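Local coordinates for protein tRNA dimethylallyltransferase (Bacillus halodurans, PDB 3EXA) that probably transfers a dimethylallyl group from dimethylallyl diphosphate onto adenine 37 of tRNAs that read codons beginning with uridine, at residues K18-L27 against F294-I305; V105-N113 against S188-G196. All blocks are in the same frame, centred on the assembly; numbering follows the deposited sequence.

Interaction 1 of 2, residues K18-L27 against F294-I305; sequences KTSVMLAKRL and FDKKIMEIHNFI
The Phe294 ring carries the Lys18 chain over one face: CE stands 3.8 Å from the ring centroid, 11° off the normal, a CH-pi contact, and NZ follows in a cation-pi contact at 4.6 Å. At the ring's edge, near its plane, come Thr19 CG2 and Met22 CG. Placing CG of Phe294 anti to its nitrogen (chi1 -176°) extends the ring to these three residues; a serine here would probably leave the Lys18 chain without its aromatic platform and open a gap beside Thr19 and Met22. Farther along, Arg26 NE lies over one face of the His302 imidazole, 3.8 Å above its plane and toward the rim, while His302 CB lies over one face of the guanidinium, toward its rim. The contact joins helix 16-25, which follows the P-loop, and the residues just after it to the C-terminal helix 294-317 on one side of the parallel sheet of this P-loop NTPase-like fold; the axes of segments 18-25 and 294-305 cross at -55° and approach to 10.4 Å. Deeper, toward the sheet, Leu23 is a knob in a hole made by Ile298, Ile301, His302 and Ile305. CD1 meets Ile305 CD1 at 3.6 Å; CD2 presses on Ile298 CD1 at 3.4 Å, unusually tight.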
loop_
_atom_site.group_PDB
_atom_site.type_symbol
_atom_site.label_atom_id
_atom_site.label_comp_id
_atom_site.label_asym_id
_atom_site.label_seq_id
_atom_site.Cartn_x
_atom_site.Cartn_y
_atom_site.Cartn_z
ATOM N N LYS A 18 -27.729 1.683 -32.368
ATOM C CA LYS A 18 -28.776 1.016 -33.133
ATOM C C LYS A 18 -28.540 -0.478 -33.331
ATOM O O LYS A 18 -29.448 -1.284 -33.124
ATOM C CB LYS A 18 -28.956 1.700 -34.495
ATOM C CG LYS A 18 -30.083 1.114 -35.344
ATOM C CD LYS A 18 -30.242 1.866 -36.654
ATOM C CE LYS A 18 -31.252 1.181 -37.582
ATOM N NZ LYS A 18 -32.588 0.945 -36.934
ATOM N N THR A 19 -27.333 -0.871 -33.714
ATOM C CA THR A 19 -27.118 -2.284 -33.926
ATOM C C THR A 19 -27.247 -3.059 -32.626
ATOM O O THR A 19 -27.656 -4.217 -32.631
ATOM C CB THR A 19 -25.759 -2.576 -34.603
ATOM O OG1 THR A 19 -24.692 -2.339 -33.686
ATOM C CG2 THR A 19 -25.584 -1.681 -35.801
ATOM N N SER A 20 -26.940 -2.416 -31.507
ATOM C CA SER A 20 -27.040 -3.088 -30.221
ATOM C C SER A 20 -28.474 -3.235 -29.710
ATOM O O SER A 20 -28.805 -4.247 -29.105
ATOM C CB SER A 20 -26.186 -2.373 -29.163
ATOM O OG SER A 20 -26.584 -1.027 -28.992
ATOM N N VAL A 21 -29.334 -2.249 -29.937
ATOM C CA VAL A 21 -30.698 -2.383 -29.449
ATOM C C VAL A 21 -31.463 -3.392 -30.289
ATOM O O VAL A 21 -32.363 -4.057 -29.787
ATOM C CB VAL A 21 -31.465 -1.044 -29.471
ATOM C CG1 VAL A 21 -30.597 0.062 -28.872
ATOM C CG2 VAL A 21 -31.874 -0.701 -30.884
HETATM N N MSE A 22 -31.107 -3.499 -31.568
HETATM C CA MSE A 22 -31.770 -4.436 -32.476
HETATM C C MSE A 22 -31.327 -5.859 -32.169
HETATM O O MSE A 22 -32.094 -6.801 -32.318
HETATM C CB MSE A 22 -31.450 -4.100 -33.939
HETATM C CG MSE A 22 -32.110 -2.811 -34.488
HETATM SE SE MSE A 22 -34.081 -2.720 -34.461
HETATM C CE MSE A 22 -34.355 -1.207 -33.253
ATOM N N LEU A 23 -30.080 -6.006 -31.744
ATOM C CA LEU A 23 -29.563 -7.305 -31.396
ATOM C C LEU A 23 -30.171 -7.757 -30.078
ATOM O O LEU A 23 -30.477 -8.932 -29.894
ATOM C CB LEU A 23 -28.047 -7.251 -31.265
ATOM C CG LEU A 23 -27.285 -7.294 -32.581
ATOM C CD1 LEU A 23 -25.803 -7.189 -32.305
ATOM C CD2 LEU A 23 -27.595 -8.595 -33.313
ATOM N N ALA A 24 -30.351 -6.817 -29.160
ATOM C CA ALA A 24 -30.902 -7.137 -27.847
ATOM C C ALA A 24 -32.394 -7.452 -27.890
ATOM O O ALA A 24 -32.929 -8.095 -26.983
ATOM C CB ALA A 24 -30.639 -5.991 -26.878
ATOM N N LYS A 25 -33.060 -7.000 -28.946
ATOM C CA LYS A 25 -34.485 -7.243 -29.106
ATOM C C LYS A 25 -34.761 -8.705 -29.432
ATOM O O LYS A 25 -35.549 -9.370 -28.757
ATOM C CB LYS A 25 -35.053 -6.354 -30.212
ATOM C CG LYS A 25 -35.206 -4.899 -29.824
ATOM C CD LYS A 25 -35.616 -4.075 -31.026
ATOM C CE LYS A 25 -35.911 -2.638 -30.640
ATOM N NZ LYS A 25 -37.125 -2.542 -29.775
ATOM N N ARG A 26 -34.109 -9.211 -30.467
ATOM C CA ARG A 26 -34.318 -10.598 -30.854
ATOM C C ARG A 26 -33.460 -11.568 -30.046
ATOM O O ARG A 26 -33.456 -12.767 -30.309
ATOM C CB ARG A 26 -34.043 -10.760 -32.349
ATOM C CG ARG A 26 -32.714 -10.196 -32.776
ATOM C CD ARG A 26 -32.812 -9.478 -34.119
ATOM N NE ARG A 26 -32.809 -10.361 -35.284
ATOM C CZ ARG A 26 -32.642 -9.925 -36.531
ATOM N NH1 ARG A 26 -32.643 -10.773 -37.557
ATOM N NH2 ARG A 26 -32.466 -8.626 -36.748
ATOM N N LEU A 27 -32.749 -11.055 -29.048
ATOM C CA LEU A 27 -31.902 -11.895 -28.221
ATOM C C LEU A 27 -32.268 -11.712 -26.754
ATOM O O LEU A 27 -31.516 -12.111 -25.867
ATOM C CB LEU A 27 -30.435 -11.528 -28.449
ATOM C CG LEU A 27 -29.475 -12.629 -28.929
ATOM C CD1 LEU A 27 -30.054 -13.358 -30.123
ATOM C CD2 LEU A 27 -28.140 -12.005 -29.293
ATOM N N PHE A 294 -28.392 -2.192 -43.829
ATOM C CA PHE A 294 -28.588 -2.514 -42.423
ATOM C C PHE A 294 -29.329 -3.816 -42.181
ATOM O O PHE A 294 -28.811 -4.691 -41.508
ATOM C CB PHE A 294 -29.318 -1.383 -41.696
ATOM C CG PHE A 294 -29.465 -1.624 -40.221
ATOM C CD1 PHE A 294 -30.558 -2.325 -39.720
ATOM C CD2 PHE A 294 -28.468 -1.217 -39.337
ATOM C CE1 PHE A 294 -30.653 -2.622 -38.365
ATOM C CE2 PHE A 294 -28.552 -1.509 -37.978
ATOM C CZ PHE A 294 -29.646 -2.213 -37.489
ATOM N N ASP A 295 -30.548 -3.933 -42.697
ATOM C CA ASP A 295 -31.353 -5.143 -42.538
ATOM C C ASP A 295 -30.562 -6.424 -42.811
ATOM O O ASP A 295 -30.797 -7.455 -42.177
ATOM C CB ASP A 295 -32.564 -5.087 -43.467
ATOM C CG ASP A 295 -33.564 -4.029 -43.052
ATOM O OD1 ASP A 295 -34.591 -3.885 -43.748
ATOM O OD2 ASP A 295 -33.332 -3.339 -42.030
ATOM N N LYS A 296 -29.635 -6.357 -43.761
ATOM C CA LYS A 296 -28.809 -7.507 -44.096
ATOM C C LYS A 296 -27.665 -7.708 -43.088
ATOM O O LYS A 296 -27.395 -8.837 -42.690
ATOM C CB LYS A 296 -28.238 -7.359 -45.515
ATOM C CG LYS A 296 -27.553 -8.615 -46.064
ATOM C CD LYS A 296 -26.918 -8.351 -47.429
ATOM C CE LYS A 296 -26.168 -9.568 -47.958
ATOM N NZ LYS A 296 -27.083 -10.698 -48.291
ATOM N N LYS A 297 -27.000 -6.630 -42.671
ATOM C CA LYS A 297 -25.892 -6.740 -41.714
ATOM C C LYS A 297 -26.324 -7.229 -40.351
ATOM O O LYS A 297 -25.743 -8.163 -39.800
ATOM C CB LYS A 297 -25.189 -5.399 -41.506
ATOM C CG LYS A 297 -23.988 -5.174 -42.389
ATOM C CD LYS A 297 -22.896 -6.204 -42.154
ATOM C CE LYS A 297 -21.919 -6.205 -43.321
ATOM N NZ LYS A 297 -21.043 -7.403 -43.315
ATOM N N ILE A 298 -27.333 -6.575 -39.796
ATOM C CA ILE A 298 -27.817 -6.940 -38.478
ATOM C C ILE A 298 -28.230 -8.407 -38.447
ATOM O O ILE A 298 -28.081 -9.080 -37.427
ATOM C CB ILE A 298 -28.993 -6.034 -38.061
ATOM C CG1 ILE A 298 -28.959 -5.814 -36.550
ATOM C CG2 ILE A 298 -30.318 -6.644 -38.491
ATOM C CD1 ILE A 298 -29.308 -7.026 -35.728
HETATM N N MSE A 299 -28.735 -8.907 -39.570
HETATM C CA MSE A 299 -29.145 -10.298 -39.644
HETATM C C MSE A 299 -27.896 -11.181 -39.659
HETATM O O MSE A 299 -27.890 -12.265 -39.079
HETATM C CB MSE A 299 -29.996 -10.524 -40.901
HETATM C CG MSE A 299 -30.732 -11.857 -40.964
HETATM SE SE MSE A 299 -32.075 -11.916 -42.402
HETATM C CE MSE A 299 -30.886 -11.872 -43.954
ATOM N N GLU A 300 -26.832 -10.706 -40.300
ATOM C CA GLU A 300 -25.583 -11.459 -40.367
ATOM C C GLU A 300 -24.904 -11.473 -39.009
ATOM O O GLU A 300 -24.326 -12.482 -38.604
ATOM C CB GLU A 300 -24.623 -10.836 -41.384
ATOM C CG GLU A 300 -23.248 -11.507 -41.443
ATOM C CD GLU A 300 -22.173 -10.608 -42.040
ATOM O OE1 GLU A 300 -22.527 -9.648 -42.767
ATOM O OE2 GLU A 300 -20.968 -10.865 -41.788
ATOM N N ILE A 301 -24.970 -10.343 -38.310
ATOM C CA ILE A 301 -24.345 -10.214 -36.999
ATOM C C ILE A 301 -25.066 -11.047 -35.952
ATOM O O ILE A 301 -24.424 -11.613 -35.074
ATOM C CB ILE A 301 -24.337 -8.747 -36.515
ATOM C CG1 ILE A 301 -23.396 -7.917 -37.386
ATOM C CG2 ILE A 301 -23.888 -8.683 -35.053
ATOM C CD1 ILE A 301 -23.414 -6.452 -37.060
ATOM N N HIS A 302 -26.398 -11.099 -36.037
ATOM C CA HIS A 302 -27.192 -11.863 -35.088
ATOM C C HIS A 302 -26.935 -13.349 -35.252
ATOM O O HIS A 302 -26.829 -14.091 -34.272
ATOM C CB HIS A 302 -28.677 -11.601 -35.284
ATOM C CG HIS A 302 -29.555 -12.607 -34.600
ATOM N ND1 HIS A 302 -29.852 -13.832 -35.153
ATOM C CD2 HIS A 302 -30.167 -12.577 -33.390
ATOM C CE1 HIS A 302 -30.617 -14.518 -34.314
ATOM N NE2 HIS A 302 -30.820 -13.781 -33.242
ATOM N N ASN A 303 -26.860 -13.786 -36.497
ATOM C CA ASN A 303 -26.600 -15.180 -36.752
ATOM C C ASN A 303 -25.263 -15.560 -36.131
ATOM O O ASN A 303 -25.183 -16.541 -35.397
ATOM C CB ASN A 303 -26.590 -15.456 -38.254
ATOM C CG ASN A 303 -26.282 -16.895 -38.564
ATOM O OD1 ASN A 303 -25.161 -17.237 -38.942
ATOM N ND2 ASN A 303 -27.273 -17.763 -38.383
ATOM N N PHE A 304 -24.223 -14.771 -36.398
ATOM C CA PHE A 304 -22.903 -15.066 -35.845
ATOM C C PHE A 304 -22.862 -15.089 -34.317
ATOM O O PHE A 304 -22.289 -15.998 -33.714
ATOM C CB PHE A 304 -21.859 -14.073 -36.345
ATOM C CG PHE A 304 -20.541 -14.220 -35.659
ATOM C CD1 PHE A 304 -20.263 -13.508 -34.490
ATOM C CD2 PHE A 304 -19.587 -15.101 -36.153
ATOM C CE1 PHE A 304 -19.046 -13.677 -33.803
ATOM C CE2 PHE A 304 -18.367 -15.285 -35.483
ATOM C CZ PHE A 304 -18.097 -14.562 -34.299
ATOM N N ILE A 305 -23.460 -14.074 -33.703
ATOM C CA ILE A 305 -23.510 -13.967 -32.255
ATOM C C ILE A 305 -24.301 -15.121 -31.653
ATOM O O ILE A 305 -23.790 -15.861 -30.810
ATOM C CB ILE A 305 -24.149 -12.629 -31.831
ATOM C CG1 ILE A 305 -23.185 -11.484 -32.135
ATOM C CG2 ILE A 305 -24.505 -12.658 -30.362
ATOM C CD1 ILE A 305 -23.732 -10.110 -31.780
#

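Interaction 2 of 2, residues V105-N113 against S188-G196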
loop_
_atom_site.group_PDB
_atom_site.type_symbol
_atom_site.label_atom_id
_atom_site.label_comp_id
_atom_site.label_asym_id
_atom_site.label_seq_id
_atom_site.Cartn_x
_atom_site.Cartn_y
_atom_site.Cartn_z
ATOM N N VAL A 105 -14.005 -1.920 -20.552
ATOM C CA VAL A 105 -14.456 -3.198 -21.084
ATOM C C VAL A 105 -13.508 -4.325 -20.698
ATOM O O VAL A 105 -13.959 -5.391 -20.282
ATOM C CB VAL A 105 -14.611 -3.169 -22.638
ATOM C CG1 VAL A 105 -15.597 -2.089 -23.044
ATOM C CG2 VAL A 105 -13.268 -2.936 -23.300
ATOM N N ASN A 106 -12.199 -4.104 -20.816
ATOM C CA ASN A 106 -11.244 -5.153 -20.454
ATOM C C ASN A 106 -11.286 -5.493 -18.984
ATOM O O ASN A 106 -11.087 -6.642 -18.610
ATOM C CB ASN A 106 -9.821 -4.759 -20.817
ATOM C CG ASN A 106 -9.577 -4.819 -22.293
ATOM O OD1 ASN A 106 -10.432 -5.271 -23.053
ATOM N ND2 ASN A 106 -8.406 -4.373 -22.715
ATOM N N ALA A 107 -11.547 -4.497 -18.148
ATOM C CA ALA A 107 -11.599 -4.737 -16.722
ATOM C C ALA A 107 -12.771 -5.639 -16.352
ATOM O O ALA A 107 -12.690 -6.405 -15.398
ATOM C CB ALA A 107 -11.693 -3.418 -15.980
ATOM N N VAL A 108 -13.857 -5.548 -17.115
ATOM C CA VAL A 108 -15.052 -6.352 -16.865
ATOM C C VAL A 108 -14.946 -7.754 -17.450
ATOM O O VAL A 108 -15.289 -8.733 -16.797
ATOM C CB VAL A 108 -16.301 -5.691 -17.475
ATOM C CG1 VAL A 108 -17.455 -6.680 -17.506
ATOM C CG2 VAL A 108 -16.667 -4.455 -16.677
ATOM N N ILE A 109 -14.468 -7.846 -18.684
ATOM C CA ILE A 109 -14.378 -9.137 -19.325
ATOM C C ILE A 109 -13.247 -9.994 -18.796
ATOM O O ILE A 109 -13.173 -11.179 -19.111
ATOM C CB ILE A 109 -14.216 -9.009 -20.846
ATOM C CG1 ILE A 109 -12.865 -8.381 -21.184
ATOM C CG2 ILE A 109 -15.335 -8.181 -21.416
ATOM C CD1 ILE A 109 -12.571 -8.404 -22.675
ATOM N N HIS A 110 -12.364 -9.406 -17.995
ATOM C CA HIS A 110 -11.238 -10.154 -17.444
ATOM C C HIS A 110 -11.277 -10.221 -15.926
ATOM O O HIS A 110 -10.476 -10.922 -15.309
ATOM C CB HIS A 110 -9.911 -9.532 -17.894
ATOM C CG HIS A 110 -9.612 -9.734 -19.346
ATOM N ND1 HIS A 110 -9.349 -8.686 -20.205
ATOM C CD2 HIS A 110 -9.518 -10.860 -20.091
ATOM C CE1 HIS A 110 -9.106 -9.159 -21.413
ATOM N NE2 HIS A 110 -9.201 -10.478 -21.372
ATOM N N GLN A 111 -12.208 -9.495 -15.319
ATOM C CA GLN A 111 -12.321 -9.494 -13.865
ATOM C C GLN A 111 -10.989 -9.167 -13.192
ATOM O O GLN A 111 -10.594 -9.841 -12.239
ATOM C CB GLN A 111 -12.806 -10.861 -13.370
ATOM C CG GLN A 111 -14.252 -11.153 -13.658
ATOM C CD GLN A 111 -15.170 -10.094 -13.098
ATOM O OE1 GLN A 111 -15.294 -8.997 -13.652
ATOM N NE2 GLN A 111 -15.817 -10.408 -11.986
ATOM N N PHE A 112 -10.296 -8.140 -13.680
ATOM C CA PHE A 112 -9.012 -7.746 -13.095
ATOM C C PHE A 112 -9.122 -7.502 -11.594
ATOM O O PHE A 112 -10.084 -6.893 -11.126
ATOM C CB PHE A 112 -8.475 -6.473 -13.755
ATOM C CG PHE A 112 -7.991 -6.666 -15.162
ATOM C CD1 PHE A 112 -7.204 -7.759 -15.501
ATOM C CD2 PHE A 112 -8.288 -5.726 -16.142
ATOM C CE1 PHE A 112 -6.721 -7.918 -16.802
ATOM C CE2 PHE A 112 -7.809 -5.873 -17.445
ATOM C CZ PHE A 112 -7.023 -6.969 -17.772
ATOM N N ASN A 113 -8.126 -7.972 -10.847
ATOM C CA ASN A 113 -8.110 -7.802 -9.395
ATOM C C ASN A 113 -8.460 -6.374 -8.988
ATOM O O ASN A 113 -9.446 -6.145 -8.285
ATOM C CB ASN A 113 -6.731 -8.139 -8.823
ATOM C CG ASN A 113 -6.661 -7.923 -7.317
ATOM O OD1 ASN A 113 -5.583 -7.713 -6.755
ATOM N ND2 ASN A 113 -7.816 -7.980 -6.656
ATOM N N SER A 188 -10.865 -14.924 -19.712
ATOM C CA SER A 188 -12.214 -14.477 -19.406
ATOM C C SER A 188 -13.073 -15.541 -18.736
ATOM O O SER A 188 -13.129 -16.687 -19.188
ATOM C CB SER A 188 -12.931 -14.023 -20.673
ATOM O OG SER A 188 -14.229 -13.551 -20.350
ATOM N N PRO A 189 -13.762 -15.172 -17.646
ATOM C CA PRO A 189 -14.623 -16.111 -16.932
ATOM C C PRO A 189 -15.995 -16.233 -17.591
ATOM O O PRO A 189 -16.781 -17.099 -17.221
ATOM C CB PRO A 189 -14.722 -15.490 -15.547
ATOM C CG PRO A 189 -14.775 -14.032 -15.877
ATOM C CD PRO A 189 -13.629 -13.920 -16.881
ATOM N N TYR A 190 -16.296 -15.362 -18.554
ATOM C CA TYR A 190 -17.598 -15.408 -19.230
ATOM C C TYR A 190 -17.578 -16.180 -20.556
ATOM O O TYR A 190 -16.514 -16.470 -21.116
ATOM C CB TYR A 190 -18.117 -13.988 -19.535
ATOM C CG TYR A 190 -18.324 -13.075 -18.348
ATOM C CD1 TYR A 190 -17.377 -12.121 -18.009
ATOM C CD2 TYR A 190 -19.473 -13.172 -17.562
ATOM C CE1 TYR A 190 -17.562 -11.285 -16.919
ATOM C CE2 TYR A 190 -19.671 -12.342 -16.464
ATOM C CZ TYR A 190 -18.707 -11.397 -16.147
ATOM O OH TYR A 190 -18.887 -10.573 -15.057
ATOM N N ASN A 191 -18.773 -16.521 -21.033
ATOM C CA ASN A 191 -18.941 -17.174 -22.329
ATOM C C ASN A 191 -19.103 -15.901 -23.146
ATOM O O ASN A 191 -20.222 -15.452 -23.407
ATOM C CB ASN A 191 -20.242 -17.992 -22.367
ATOM C CG ASN A 191 -20.543 -18.562 -23.747
ATOM O OD1 ASN A 191 -19.968 -18.132 -24.753
ATOM N ND2 ASN A 191 -21.464 -19.518 -23.801
ATOM N N LEU A 192 -17.975 -15.298 -23.500
ATOM C CA LEU A 192 -17.984 -14.045 -24.223
ATOM C C LEU A 192 -17.866 -14.119 -25.737
ATOM O O LEU A 192 -17.152 -14.957 -26.297
ATOM C CB LEU A 192 -16.888 -13.126 -23.667
ATOM C CG LEU A 192 -16.747 -11.697 -24.230
ATOM C CD1 LEU A 192 -16.099 -10.818 -23.196
ATOM C CD2 LEU A 192 -15.914 -11.705 -25.507
ATOM N N VAL A 193 -18.615 -13.222 -26.373
ATOM C CA VAL A 193 -18.639 -13.037 -27.811
ATOM C C VAL A 193 -18.455 -11.525 -27.966
ATOM O O VAL A 193 -19.280 -10.720 -27.513
ATOM C CB VAL A 193 -19.983 -13.476 -28.436
ATOM C CG1 VAL A 193 -20.000 -13.144 -29.922
ATOM C CG2 VAL A 193 -20.176 -14.977 -28.250
HETATM N N MSE A 194 -17.340 -11.147 -28.574
HETATM C CA MSE A 194 -17.009 -9.752 -28.770
HETATM C C MSE A 194 -17.013 -9.418 -30.256
HETATM O O MSE A 194 -16.308 -10.051 -31.038
HETATM C CB MSE A 194 -15.629 -9.486 -28.180
HETATM C CG MSE A 194 -15.429 -8.077 -27.685
HETATM SE SE MSE A 194 -13.825 -7.900 -26.615
HETATM C CE MSE A 194 -13.223 -6.199 -27.303
ATOM N N ILE A 195 -17.811 -8.434 -30.649
ATOM C CA ILE A 195 -17.874 -8.028 -32.051
ATOM C C ILE A 195 -17.434 -6.578 -32.156
ATOM O O ILE A 195 -17.638 -5.797 -31.232
ATOM C CB ILE A 195 -19.309 -8.131 -32.619
ATOM C CG1 ILE A 195 -20.247 -7.263 -31.788
ATOM C CG2 ILE A 195 -19.784 -9.590 -32.625
ATOM C CD1 ILE A 195 -21.636 -7.164 -32.339
ATOM N N GLY A 196 -16.831 -6.212 -33.279
ATOM C CA GLY A 196 -16.397 -4.838 -33.448
ATOM C C GLY A 196 -16.991 -4.238 -34.706
ATOM O O GLY A 196 -17.080 -4.910 -35.733
#
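Ile109 and Leu192 meet obliquely, branch against branch, where helix 102-110 packs on strand 191-198 of the parallel sheet in a P-loop NTPase-like fold. Leu192 CD1 comes within 3.3 Å of Ile109 CG2, closer than ordinary carbon contact, so the two branches fit tightly. The first torsion of Ile109 (chi1 67°) places CG1 between its backbone nitrogen and carbonyl carbon; from there the chain runs on to CD1, which approaches Met194 SE at 4.2 Å, these two side chains crossing at about a right angle. Met194 is a selenomethionine, and on the sheet its side chain also touches Ala7 and Val9 of the neighbouring strand 4-9. The isoleucine thus spans two residues, Leu192 and Met194, both of whose side chains leave the strand toward the helix.

Nearer the end of the helix the contacts are more mixed. Tyr190 offers the edge of its ring: Val108 O lies in the ring plane, 3.4 Å from CE1. The side chain of Tyr190 also touches Ile85 of helix 74-90. Beside it, Pro189 CG meets Gln111 CG at 3.7 Å, the two side chains again crossing at about a right angle, just where Gln111, with positive phi, leaves the helical conformation. The edge of the His110 imidazole turns toward the backbone of Ser188. Beyond the helix, Phe112 reaches the second subunit, where Arg160 makes a cation-pi contact with its ring.

Ser188 supplies the hydrogen bond between the two segments. Its hydroxyl accepts from Tyr190 N, closing an ST turn, and donates to Ile109 O: OG stands 2.9 Å from that oxygen, in the carbonyl plane, with a C=O...OG angle of 152°.

Both contacts are built on the same parallel sheet, their centres about 20 Å apart. Along the chain, interaction 2 (105-113 with 188-196) is nested inside the loop closed by interaction 1 (18-27 with 294-305). Strand 191-198 connects them: Leu192 and Met194 serve helix 102-110, while Val193 and Ile195 meet helix 294-317. The contacts touch through Ile195, whose CD1 lies 3.7 Å from Ile305 CD1 and 4.2 Å from Leu23 CD1. Helices thus pack on both faces of this strand, a three-layer alpha/beta arrangement that brings the C-terminal helix against the helix following the P-loop, a loop predicted to bind ATP.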